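Local coordinates for flagella basal body P-ring formation protein FlgA (Salmonella typhimurium, PDB 3TEE) that takes part in assembling the flagellar P-ring in the periplasm and may act there as a chaperone or modulator of that process, at residues L7-W10 against F11-L15; P34-E37 against Q38-F41; R98-L101 against D102-P105; R107-D111 against I112-Q116. All coordinates share one frame; numbering follows the deposited sequence.

How the contacts relate
The four contacts follow one another along the chain without overlap. Contact 1 occupies the last turns of helix 2-14, and contact 2 the loop entering strand 40-42; their centres are about 15 Å apart and they touch, Trp10 and Leu7 packing on Phe41. Contact 3, at the end of strand 94-100, lies about 17 Å from contact 1, centre to centre, and reaches the same antiparallel sheet as contact 2, about 30 Å away between centres. Contact 4 follows in the next loop, about 14 Å from contact 3 between centres, with Leu110 packed on Leu101 and Leu104. Contacts 1 to 3 thus gather round one antiparallel sheet, and contact 4 lies in the loop leading on to strand 118-120.

Contact 1 (L7-W10 against F11-L15); sequences LTTW and FSQRL
The C-terminal turns of the amphipathic helix 2-14 form this contact, in which Trp10 meets both its neighbour Phe11 and, one turn on, Arg14. Arg14 takes one face of the indole, while an edge of the six-membered ring is turned to the face of Phe11. The latter is a T-shaped pair, with planes at 80° and the six-membered ring of Trp10 4.9 Å from the Phe11 ring, centroid to centroid. Trp10 CZ3 and Phe11 CZ come within 3.6 Å.

Arg14 lies alongside Trp10 and points the same way. Its CD makes a CH-pi contact 3.3 Å from the centroid of the six-membered ring of Trp10, almost on the ring normal. A bend at chi3 then stacks the guanidinium nearly flat over the CZ2-CH2 side of the indole, planes 24° apart.

Regular i to i+4 bonds carry the backbone, among them Phe11 N to Leu7 O at 2.9 Å and Arg14 N to Trp10 O, also 2.9 Å. Thr8 O is gripped twice. Ser12 N reaches it from one face of the carbonyl plane and Ser12 OG, 2.7 Å from Thr8 O, from the opposite face; with chi1 at -71° the hydroxyl is folded back beside its own backbone N.

Leu7 and Phe11 look into the protein, where Leu7 packs on Val55 and Val68 and Phe11 also meets Val22, Val24 and Val70. The helix therefore packs against strands 21-26, 53-59 and 62-79, while Trp10 packs on Phe41 of strand 40-42.

Contact 2 (P34-E37 against Q38-F41); sequences PSCE and QPAF
Apolar packing joins Pro34 to Pro39 across the turn that leads into strand 40-42. The two pyrrolidine rings cross at about a right angle and meet through their outer carbons, Pro34 CG lying 3.7 Å from Pro39 CG. Pro34 CB adds a second touch, 3.8 Å from Pro39 CB.

Sulfur contacts come next. Cys36 SG lies against the backbone side of Pro39, 3.5 Å from Pro39 CA and 3.9 Å from Pro39 CB. Its chi1 of 67° sets the sulfur between the backbone N and the carbonyl carbon of its own residue, where it both borders Pro39 and joins Cys59 in a disulfide.

No hydrogen bond links 34-37 to 38-41, so the turn is not closed by its own backbone. Polar links run elsewhere instead: Glu37 O accepts from Gln6 NE2 on helix 2-14, Ser35 OG is hydrogen-bonded to Glu62 OE2, and Ala40 pairs through its backbone with Arg58. Pro39 also packs on Gln6, whereas Pro34 rests on Ile3, Ala57 and Leu66.

What results is a loop with two packed prolines, tied covalently to a sheet: the Cys36-Cys59 disulfide, a cross-link suited to a periplasmic protein, fastens the approach to strand 40-42 to the end of its antiparallel partner, strand 53-59.

Contact 3 (R98-L101 against D102-P105); sequences RGRL and DQLP. With GOL (glycerol), chain B.
The backbone leaves strand 94-100 at Arg100 and tightens into a 3-10 turn, in which Gln103 N bonds to Arg100 O at 2.9 Å and Leu104 N to Leu101 O at 3.2 Å.

Arg100 and Asp102 form a side-on, two-pronged salt bridge. Arg100 NE donates to Asp102 OD1 at 2.9 Å and Arg100 NH2 to Asp102 OD2 at 2.8 Å; both oxygens use their syn lone pairs, and the two groups are nearly coplanar, 10° apart. Bends at chi2 (-82°) and chi3 (-61°) curl the arginine back to present this edge. Over one guanidinium face the Gln103 amide is stacked, while Gln103 OE1 lies 3.4 Å from Arg100 CB. The paired bonds and the stacked amide together restrict rotation of the guanidinium.

On the apolar side Leu101 and Leu104 run side by side, Leu101 CD2 3.9 Å from Leu104 CD1. A glycerol, probably from the crystallisation liquor, donates from O1 to Leu101 O and from O2 to Pro105 O.

Asp102 OD1 also accepts from Ala72 N on strand 62-79, the antiparallel neighbour of 94-100. Arg100 packs there on Gln71 and Thr73, and Leu104 on Tyr76.

Contact 4 (R107-D111 against I112-Q116); sequences RTVLD and IRQIQ
Asp111 reaches forward over the 3-10 turn 112-115 to meet Arg113, and its side chain can be followed outward atom by atom. Asp111 CB lies 3.9 Å from Gln114 CG. With CG anti to the backbone N (chi1 171°), the carboxylate is carried over Arg113. Asp111 CG itself is 3.6 Å from Arg113 CZ.

The two oxygens then do different work. Asp111 OD2 takes the backbone N-H of Arg113 in a fairly straight bond, 3.1 Å from Arg113 N, although the donor stands well above the carboxylate plane; this bond makes an Asx turn at the start of the 3-10 turn. Asp111 OD2 also accepts from a water at 2.8 Å, and that water accepts in turn from Arg113 NE, making a bridge between the two side chains. Asp111 OD1 sits over the guanidinium face, 3.0 Å from Arg113 CZ and 3.1 Å from Arg113 NH2. The attraction in this salt bridge is electrostatic, since Asp111 OD1 stands off the guanidinium plane where the N-H groups do not aim; the carboxylate and guanidinium planes are 57° apart. A bend at chi3 (-82°) turns the arginine into that position.

The backbone adds a bond from Gln114 N to Asp111 O, 3.0 Å long, so Asp111 holds the first turn through both its carbonyl and its carboxylate. On the inner side, Val109 CG1 touches Gln114 CB at 3.7 Å and also packs against Ile115 CG2.

Val109 makes backbone hydrogen bonds with Val77 of strand 62-79 and with Val130. Ile112 also packs on Val77, and Leu110 meets Tyr76 of that strand and the loop residue Trp50, placing this turn beside strand 62-79 on the way to strand 118-120.

Contact 1 (L7-W10 against F11-L15)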
loop_
_atom_site.group_PDB
_atom_site.type_symbol
_atom_site.label_atom_id
_atom_site.label_comp_id
_atom_site.label_asym_id
_atom_site.label_seq_id
_atom_site.Cartn_x
_atom_site.Cartn_y
_atom_site.Cartn_z
ATOM N N LEU A 7 -11.742 -27.367 -3.357
ATOM C CA LEU A 7 -11.236 -26.233 -2.572
ATOM C C LEU A 7 -9.764 -25.963 -2.867
ATOM O O LEU A 7 -9.393 -24.800 -2.945
ATOM C CB LEU A 7 -11.426 -26.437 -1.052
ATOM C CG LEU A 7 -12.885 -26.331 -0.545
ATOM C CD1 LEU A 7 -12.996 -26.906 0.842
ATOM C CD2 LEU A 7 -13.391 -24.877 -0.587
ATOM N N THR A 8 -8.930 -27.024 -2.996
ATOM C CA THR A 8 -7.492 -26.875 -3.312
ATOM C C THR A 8 -7.307 -26.160 -4.662
ATOM O O THR A 8 -6.509 -25.219 -4.759
ATOM C CB THR A 8 -6.765 -28.238 -3.241
ATOM O OG1 THR A 8 -6.868 -28.740 -1.892
ATOM C CG2 THR A 8 -5.287 -28.136 -3.680
ATOM N N THR A 9 -8.050 -26.598 -5.687
ATOM C CA THR A 9 -8.033 -25.959 -7.009
ATOM C C THR A 9 -8.587 -24.516 -6.908
ATOM O O THR A 9 -8.000 -23.589 -7.473
ATOM C CB THR A 9 -8.791 -26.831 -8.057
ATOM O OG1 THR A 9 -8.077 -28.053 -8.230
ATOM C CG2 THR A 9 -8.930 -26.134 -9.425
ATOM N N TRP A 10 -9.705 -24.321 -6.192
ATOM C CA TRP A 10 -10.277 -22.979 -6.078
ATOM C C TRP A 10 -9.281 -21.980 -5.443
ATOM O O TRP A 10 -8.990 -20.940 -6.050
ATOM C CB TRP A 10 -11.613 -23.015 -5.318
ATOM C CG TRP A 10 -12.380 -21.731 -5.355
ATOM C CD1 TRP A 10 -13.099 -21.233 -6.402
ATOM C CD2 TRP A 10 -12.643 -20.878 -4.244
ATOM N NE1 TRP A 10 -13.753 -20.082 -6.022
ATOM C CE2 TRP A 10 -13.472 -19.826 -4.707
ATOM C CE3 TRP A 10 -12.238 -20.885 -2.894
ATOM C CZ2 TRP A 10 -13.943 -18.815 -3.862
ATOM C CZ3 TRP A 10 -12.678 -19.855 -2.065
ATOM C CH2 TRP A 10 -13.510 -18.833 -2.556
ATOM N N PHE A 11 -8.719 -22.310 -4.278
ATOM C CA PHE A 11 -7.745 -21.404 -3.644
ATOM C C PHE A 11 -6.476 -21.257 -4.455
ATOM O O PHE A 11 -5.936 -20.159 -4.474
ATOM C CB PHE A 11 -7.402 -21.828 -2.210
ATOM C CG PHE A 11 -8.453 -21.389 -1.222
ATOM C CD1 PHE A 11 -8.474 -20.078 -0.738
ATOM C CD2 PHE A 11 -9.397 -22.292 -0.742
ATOM C CE1 PHE A 11 -9.443 -19.671 0.184
ATOM C CE2 PHE A 11 -10.378 -21.880 0.167
ATOM C CZ PHE A 11 -10.372 -20.583 0.646
ATOM N N SER A 12 -5.984 -22.341 -5.114
ATOM C CA SER A 12 -4.786 -22.252 -5.993
ATOM C C SER A 12 -5.018 -21.195 -7.108
ATOM O O SER A 12 -4.165 -20.340 -7.344
ATOM C CB SER A 12 -4.494 -23.612 -6.642
ATOM O OG SER A 12 -4.010 -24.545 -5.684
ATOM N N GLN A 13 -6.144 -21.297 -7.820
ATOM C CA GLN A 13 -6.510 -20.362 -8.913
ATOM C C GLN A 13 -6.707 -18.934 -8.351
ATOM O O GLN A 13 -6.187 -17.978 -8.925
ATOM C CB GLN A 13 -7.783 -20.823 -9.639
ATOM C CG GLN A 13 -7.525 -22.069 -10.501
ATOM C CD GLN A 13 -8.752 -22.760 -11.048
ATOM O OE1 GLN A 13 -9.885 -22.445 -10.677
ATOM N NE2 GLN A 13 -8.539 -23.766 -11.915
ATOM N N ARG A 14 -7.415 -18.807 -7.217
ATOM C CA ARG A 14 -7.622 -17.494 -6.572
ATOM C C ARG A 14 -6.297 -16.818 -6.182
ATOM O O ARG A 14 -6.196 -15.583 -6.190
ATOM C CB ARG A 14 -8.414 -17.667 -5.283
ATOM C CG ARG A 14 -9.881 -17.699 -5.504
ATOM C CD ARG A 14 -10.575 -17.837 -4.172
ATOM N NE ARG A 14 -10.498 -16.639 -3.329
ATOM C CZ ARG A 14 -11.277 -15.569 -3.452
ATOM N NH1 ARG A 14 -12.184 -15.506 -4.420
ATOM N NH2 ARG A 14 -11.137 -14.542 -2.628
ATOM N N LEU A 15 -5.297 -17.635 -5.830
ATOM C CA LEU A 15 -3.990 -17.152 -5.346
ATOM C C LEU A 15 -2.932 -17.104 -6.440
ATOM O O LEU A 15 -1.750 -16.940 -6.126
ATOM C CB LEU A 15 -3.537 -18.005 -4.136
ATOM C CG LEU A 15 -4.046 -17.629 -2.715
ATOM C CD1 LEU A 15 -5.499 -17.226 -2.678
ATOM C CD2 LEU A 15 -3.876 -18.795 -1.727
#

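Contact 2 (P34-E37 against Q38-F41)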
loop_
_atom_site.group_PDB
_atom_site.type_symbol
_atom_site.label_atom_id
_atom_site.label_comp_id
_atom_site.label_asym_id
_atom_site.label_seq_id
_atom_site.Cartn_x
_atom_site.Cartn_y
_atom_site.Cartn_z
ATOM N N PRO A 34 -21.059 -29.398 1.634
ATOM C CA PRO A 34 -22.126 -29.341 0.607
ATOM C C PRO A 34 -22.424 -30.731 0.019
ATOM O O PRO A 34 -21.511 -31.553 -0.091
ATOM C CB PRO A 34 -21.544 -28.406 -0.448
ATOM C CG PRO A 34 -20.090 -28.427 -0.221
ATOM C CD PRO A 34 -19.896 -28.581 1.236
ATOM N N SER A 35 -23.691 -31.007 -0.312
ATOM C CA SER A 35 -24.118 -32.305 -0.860
ATOM C C SER A 35 -23.965 -32.380 -2.369
ATOM O O SER A 35 -23.887 -33.485 -2.907
ATOM C CB SER A 35 -25.583 -32.569 -0.522
ATOM O OG SER A 35 -25.823 -32.439 0.868
ATOM N N CYS A 36 -24.042 -31.233 -3.073
ATOM C CA CYS A 36 -23.994 -31.270 -4.528
ATOM C C CYS A 36 -22.606 -31.580 -5.079
ATOM O O CYS A 36 -21.604 -31.477 -4.366
ATOM C CB CYS A 36 -24.585 -30.004 -5.135
ATOM S SG CYS A 36 -23.605 -28.520 -4.805
ATOM N N GLU A 37 -22.562 -31.941 -6.364
ATOM C CA GLU A 37 -21.348 -32.317 -7.096
ATOM C C GLU A 37 -20.412 -31.116 -7.292
ATOM O O GLU A 37 -19.194 -31.260 -7.174
ATOM C CB GLU A 37 -21.785 -32.850 -8.468
ATOM C CG GLU A 37 -20.759 -33.662 -9.227
ATOM C CD GLU A 37 -21.322 -34.229 -10.516
ATOM O OE1 GLU A 37 -22.347 -34.945 -10.457
ATOM O OE2 GLU A 37 -20.748 -33.937 -11.590
ATOM N N GLN A 38 -20.988 -29.943 -7.646
ATOM C CA GLN A 38 -20.202 -28.760 -7.947
ATOM C C GLN A 38 -20.704 -27.560 -7.107
ATOM O O GLN A 38 -21.409 -26.706 -7.632
ATOM C CB GLN A 38 -20.283 -28.479 -9.475
ATOM C CG GLN A 38 -19.242 -27.460 -9.972
ATOM C CD GLN A 38 -19.551 -26.911 -11.353
ATOM O OE1 GLN A 38 -20.444 -27.383 -12.070
ATOM N NE2 GLN A 38 -18.893 -25.825 -11.708
ATOM N N PRO A 39 -20.395 -27.491 -5.800
ATOM C CA PRO A 39 -20.868 -26.333 -5.016
ATOM C C PRO A 39 -20.273 -25.023 -5.505
ATOM O O PRO A 39 -19.175 -25.016 -6.057
ATOM C CB PRO A 39 -20.386 -26.637 -3.593
ATOM C CG PRO A 39 -19.331 -27.664 -3.733
ATOM C CD PRO A 39 -19.575 -28.418 -4.984
ATOM N N ALA A 40 -21.007 -23.920 -5.331
ATOM C CA ALA A 40 -20.472 -22.602 -5.666
ATOM C C ALA A 40 -19.754 -22.101 -4.401
ATOM O O ALA A 40 -20.379 -21.997 -3.347
ATOM C CB ALA A 40 -21.605 -21.661 -6.054
ATOM N N PHE A 41 -18.459 -21.790 -4.498
ATOM C CA PHE A 41 -17.677 -21.269 -3.364
ATOM C C PHE A 41 -17.556 -19.769 -3.444
ATOM O O PHE A 41 -17.375 -19.210 -4.533
ATOM C CB PHE A 41 -16.241 -21.823 -3.337
ATOM C CG PHE A 41 -16.147 -23.322 -3.238
ATOM C CD1 PHE A 41 -16.832 -24.015 -2.243
ATOM C CD2 PHE A 41 -15.308 -24.037 -4.090
ATOM C CE1 PHE A 41 -16.738 -25.404 -2.147
ATOM C CE2 PHE A 41 -15.224 -25.431 -3.999
ATOM C CZ PHE A 41 -15.942 -26.103 -3.029
#

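Contact 3 (R98-L101 against D102-P105)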
loop_
_atom_site.group_PDB
_atom_site.type_symbol
_atom_site.label_atom_id
_atom_site.label_comp_id
_atom_site.label_asym_id
_atom_site.label_seq_id
_atom_site.Cartn_x
_atom_site.Cartn_y
_atom_site.Cartn_z
ATOM N N ARG A 98 11.138 -16.440 0.063
ATOM C CA ARG A 98 10.056 -17.413 -0.105
ATOM C C ARG A 98 9.639 -17.898 1.279
ATOM O O ARG A 98 10.490 -18.264 2.091
ATOM C CB ARG A 98 10.526 -18.614 -0.963
ATOM C CG ARG A 98 9.433 -19.707 -1.155
ATOM C CD ARG A 98 9.957 -21.054 -1.727
ATOM N NE ARG A 98 8.898 -22.085 -1.869
ATOM C CZ ARG A 98 7.871 -21.956 -2.697
ATOM N NH1 ARG A 98 6.934 -22.894 -2.756
ATOM N NH2 ARG A 98 7.744 -20.864 -3.438
ATOM N N GLY A 99 8.339 -17.880 1.558
ATOM C CA GLY A 99 7.882 -18.343 2.859
ATOM C C GLY A 99 6.382 -18.530 2.910
ATOM O O GLY A 99 5.670 -18.234 1.939
ATOM N N ARG A 100 5.906 -18.970 4.072
ATOM C CA ARG A 100 4.494 -19.173 4.351
ATOM C C ARG A 100 3.793 -17.811 4.563
ATOM O O ARG A 100 3.930 -17.160 5.622
ATOM C CB ARG A 100 4.348 -20.122 5.552
ATOM C CG ARG A 100 4.559 -21.606 5.194
ATOM C CD ARG A 100 3.292 -22.261 4.597
ATOM N NE ARG A 100 2.198 -22.213 5.569
ATOM C CZ ARG A 100 2.070 -23.047 6.597
ATOM N NH1 ARG A 100 2.918 -24.058 6.751
ATOM N NH2 ARG A 100 1.082 -22.892 7.462
ATOM N N LEU A 101 3.083 -17.349 3.516
ATOM C CA LEU A 101 2.347 -16.067 3.537
ATOM C C LEU A 101 1.356 -15.996 4.681
ATOM O O LEU A 101 1.183 -14.938 5.271
ATOM C CB LEU A 101 1.612 -15.823 2.195
ATOM C CG LEU A 101 2.468 -15.945 0.929
ATOM C CD1 LEU A 101 1.594 -15.756 -0.318
ATOM C CD2 LEU A 101 3.639 -14.951 0.930
ATOM N N ASP A 102 0.734 -17.128 5.008
ATOM C CA ASP A 102 -0.262 -17.230 6.076
ATOM C C ASP A 102 0.393 -17.130 7.459
ATOM O O ASP A 102 -0.317 -17.028 8.455
ATOM C CB ASP A 102 -1.093 -18.530 5.950
ATOM C CG ASP A 102 -0.233 -19.774 5.939
ATOM O OD1 ASP A 102 0.564 -19.946 4.960
ATOM O OD2 ASP A 102 -0.340 -20.583 6.902
ATOM N N GLN A 103 1.735 -17.164 7.530
ATOM C CA GLN A 103 2.432 -17.008 8.828
ATOM C C GLN A 103 3.112 -15.650 8.953
ATOM O O GLN A 103 3.755 -15.367 9.969
ATOM C CB GLN A 103 3.408 -18.158 9.089
ATOM C CG GLN A 103 2.663 -19.465 9.405
ATOM C CD GLN A 103 3.552 -20.664 9.480
ATOM O OE1 GLN A 103 4.633 -20.715 8.888
ATOM N NE2 GLN A 103 3.100 -21.668 10.213
ATOM N N LEU A 104 2.947 -14.801 7.947
ATOM C CA LEU A 104 3.566 -13.486 7.933
ATOM C C LEU A 104 2.890 -12.507 8.897
ATOM O O LEU A 104 1.666 -12.588 9.092
ATOM C CB LEU A 104 3.512 -12.890 6.519
ATOM C CG LEU A 104 4.445 -13.482 5.469
ATOM C CD1 LEU A 104 4.173 -12.817 4.128
ATOM C CD2 LEU A 104 5.966 -13.268 5.891
ATOM N N PRO A 105 3.644 -11.498 9.403
ATOM C CA PRO A 105 3.006 -10.458 10.256
ATOM C C PRO A 105 2.030 -9.587 9.456
ATOM O O PRO A 105 2.107 -9.598 8.221
ATOM C CB PRO A 105 4.195 -9.657 10.820
ATOM C CG PRO A 105 5.320 -9.912 9.893
ATOM C CD PRO A 105 5.093 -11.265 9.241
HETATM C C1 GOL B . -0.808 -11.736 5.206
HETATM O O1 GOL B . -0.331 -12.774 6.094
HETATM C C2 GOL B . 0.338 -10.805 4.740
HETATM O O2 GOL B . 0.649 -9.837 5.712
HETATM C C3 GOL B . 0.112 -10.198 3.342
HETATM O O3 GOL B . 0.207 -8.768 3.309
#

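Contact 4 (R107-D111 against I112-Q116)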
loop_
_atom_site.group_PDB
_atom_site.type_symbol
_atom_site.label_atom_id
_atom_site.label_comp_id
_atom_site.label_asym_id
_atom_site.label_seq_id
_atom_site.Cartn_x
_atom_site.Cartn_y
_atom_site.Cartn_z
ATOM N N ARG A 107 0.026 -6.932 7.199
ATOM C CA ARG A 107 0.371 -6.004 6.123
ATOM C C ARG A 107 1.841 -6.116 5.643
ATOM O O ARG A 107 2.508 -5.099 5.441
ATOM C CB ARG A 107 0.007 -4.554 6.507
ATOM C CG ARG A 107 -1.508 -4.292 6.565
ATOM C CD ARG A 107 -1.810 -2.930 7.165
ATOM N NE ARG A 107 -1.608 -1.845 6.203
ATOM C CZ ARG A 107 -1.260 -0.605 6.532
ATOM N NH1 ARG A 107 -1.049 -0.281 7.803
ATOM N NH2 ARG A 107 -1.103 0.317 5.592
ATOM N N THR A 108 2.332 -7.350 5.466
ATOM C CA THR A 108 3.678 -7.556 4.926
ATOM C C THR A 108 3.572 -7.231 3.441
ATOM O O THR A 108 2.629 -7.681 2.772
ATOM C CB THR A 108 4.172 -9.008 5.146
ATOM O OG1 THR A 108 4.307 -9.236 6.543
ATOM C CG2 THR A 108 5.521 -9.292 4.442
ATOM N N VAL A 109 4.550 -6.481 2.923
ATOM C CA VAL A 109 4.620 -6.153 1.504
ATOM C C VAL A 109 4.927 -7.442 0.721
ATOM O O VAL A 109 5.850 -8.177 1.077
ATOM C CB VAL A 109 5.661 -5.035 1.218
ATOM C CG1 VAL A 109 5.765 -4.769 -0.281
ATOM C CG2 VAL A 109 5.312 -3.748 1.967
ATOM N N LEU A 110 4.147 -7.725 -0.335
ATOM C CA LEU A 110 4.365 -8.938 -1.123
ATOM C C LEU A 110 5.004 -8.637 -2.467
ATOM O O LEU A 110 5.768 -9.450 -3.004
ATOM C CB LEU A 110 3.048 -9.714 -1.319
ATOM C CG LEU A 110 2.282 -10.112 -0.058
ATOM C CD1 LEU A 110 0.992 -10.813 -0.417
ATOM C CD2 LEU A 110 3.142 -10.965 0.891
ATOM N N ASP A 111 4.709 -7.455 -2.988
ATOM C CA ASP A 111 5.163 -6.999 -4.287
ATOM C C ASP A 111 6.276 -5.996 -4.107
ATOM O O ASP A 111 6.060 -4.943 -3.520
ATOM C CB ASP A 111 3.967 -6.395 -5.040
ATOM C CG ASP A 111 4.268 -5.677 -6.338
ATOM O OD1 ASP A 111 3.453 -4.817 -6.734
ATOM O OD2 ASP A 111 5.306 -5.991 -6.974
ATOM N N ILE A 112 7.458 -6.318 -4.633
ATOM C CA ILE A 112 8.659 -5.492 -4.568
ATOM C C ILE A 112 8.442 -4.069 -5.140
ATOM O O ILE A 112 9.124 -3.136 -4.731
ATOM C CB ILE A 112 9.831 -6.255 -5.248
ATOM C CG1 ILE A 112 11.216 -5.741 -4.828
ATOM C CG2 ILE A 112 9.660 -6.334 -6.776
ATOM C CD1 ILE A 112 11.659 -6.132 -3.392
ATOM N N ARG A 113 7.463 -3.901 -6.044
ATOM C CA ARG A 113 7.148 -2.592 -6.641
ATOM C C ARG A 113 6.568 -1.622 -5.609
ATOM O O ARG A 113 6.826 -0.423 -5.713
ATOM C CB ARG A 113 6.217 -2.743 -7.860
ATOM C CG ARG A 113 6.866 -3.513 -9.014
ATOM C CD ARG A 113 5.945 -3.659 -10.210
ATOM N NE ARG A 113 4.998 -4.767 -10.059
ATOM C CZ ARG A 113 3.711 -4.624 -9.754
ATOM N NH1 ARG A 113 3.203 -3.417 -9.527
ATOM N NH2 ARG A 113 2.927 -5.690 -9.643
ATOM N N GLN A 114 5.850 -2.139 -4.582
ATOM C CA GLN A 114 5.270 -1.333 -3.491
ATOM C C GLN A 114 6.339 -0.609 -2.642
ATOM O O GLN A 114 5.992 0.326 -1.925
ATOM C CB GLN A 114 4.407 -2.196 -2.536
ATOM C CG GLN A 114 3.273 -3.030 -3.154
ATOM C CD GLN A 114 2.520 -3.788 -2.072
ATOM O OE1 GLN A 114 1.932 -3.173 -1.169
ATOM N NE2 GLN A 114 2.537 -5.145 -2.110
ATOM N N ILE A 115 7.610 -1.076 -2.662
ATOM C CA ILE A 115 8.696 -0.484 -1.869
ATOM C C ILE A 115 9.565 0.535 -2.630
ATOM O O ILE A 115 10.582 0.998 -2.111
ATOM C CB ILE A 115 9.482 -1.489 -0.951
ATOM C CG1 ILE A 115 10.206 -2.611 -1.728
ATOM C CG2 ILE A 115 8.573 -2.079 0.118
ATOM C CD1 ILE A 115 11.498 -2.205 -2.525
ATOM N N GLN A 116 9.155 0.886 -3.862
ATOM C CA GLN A 116 9.835 1.900 -4.671
ATOM C C GLN A 116 9.660 3.255 -3.972
ATOM O O GLN A 116 8.556 3.585 -3.543
ATOM C CB GLN A 116 9.261 1.936 -6.096
ATOM C CG GLN A 116 9.732 0.770 -6.972
ATOM C CD GLN A 116 9.214 0.864 -8.389
ATOM O OE1 GLN A 116 9.157 1.944 -8.995
ATOM N NE2 GLN A 116 8.859 -0.275 -8.962
HETATM O O HOH W 1 5.511 -7.710 -9.158
#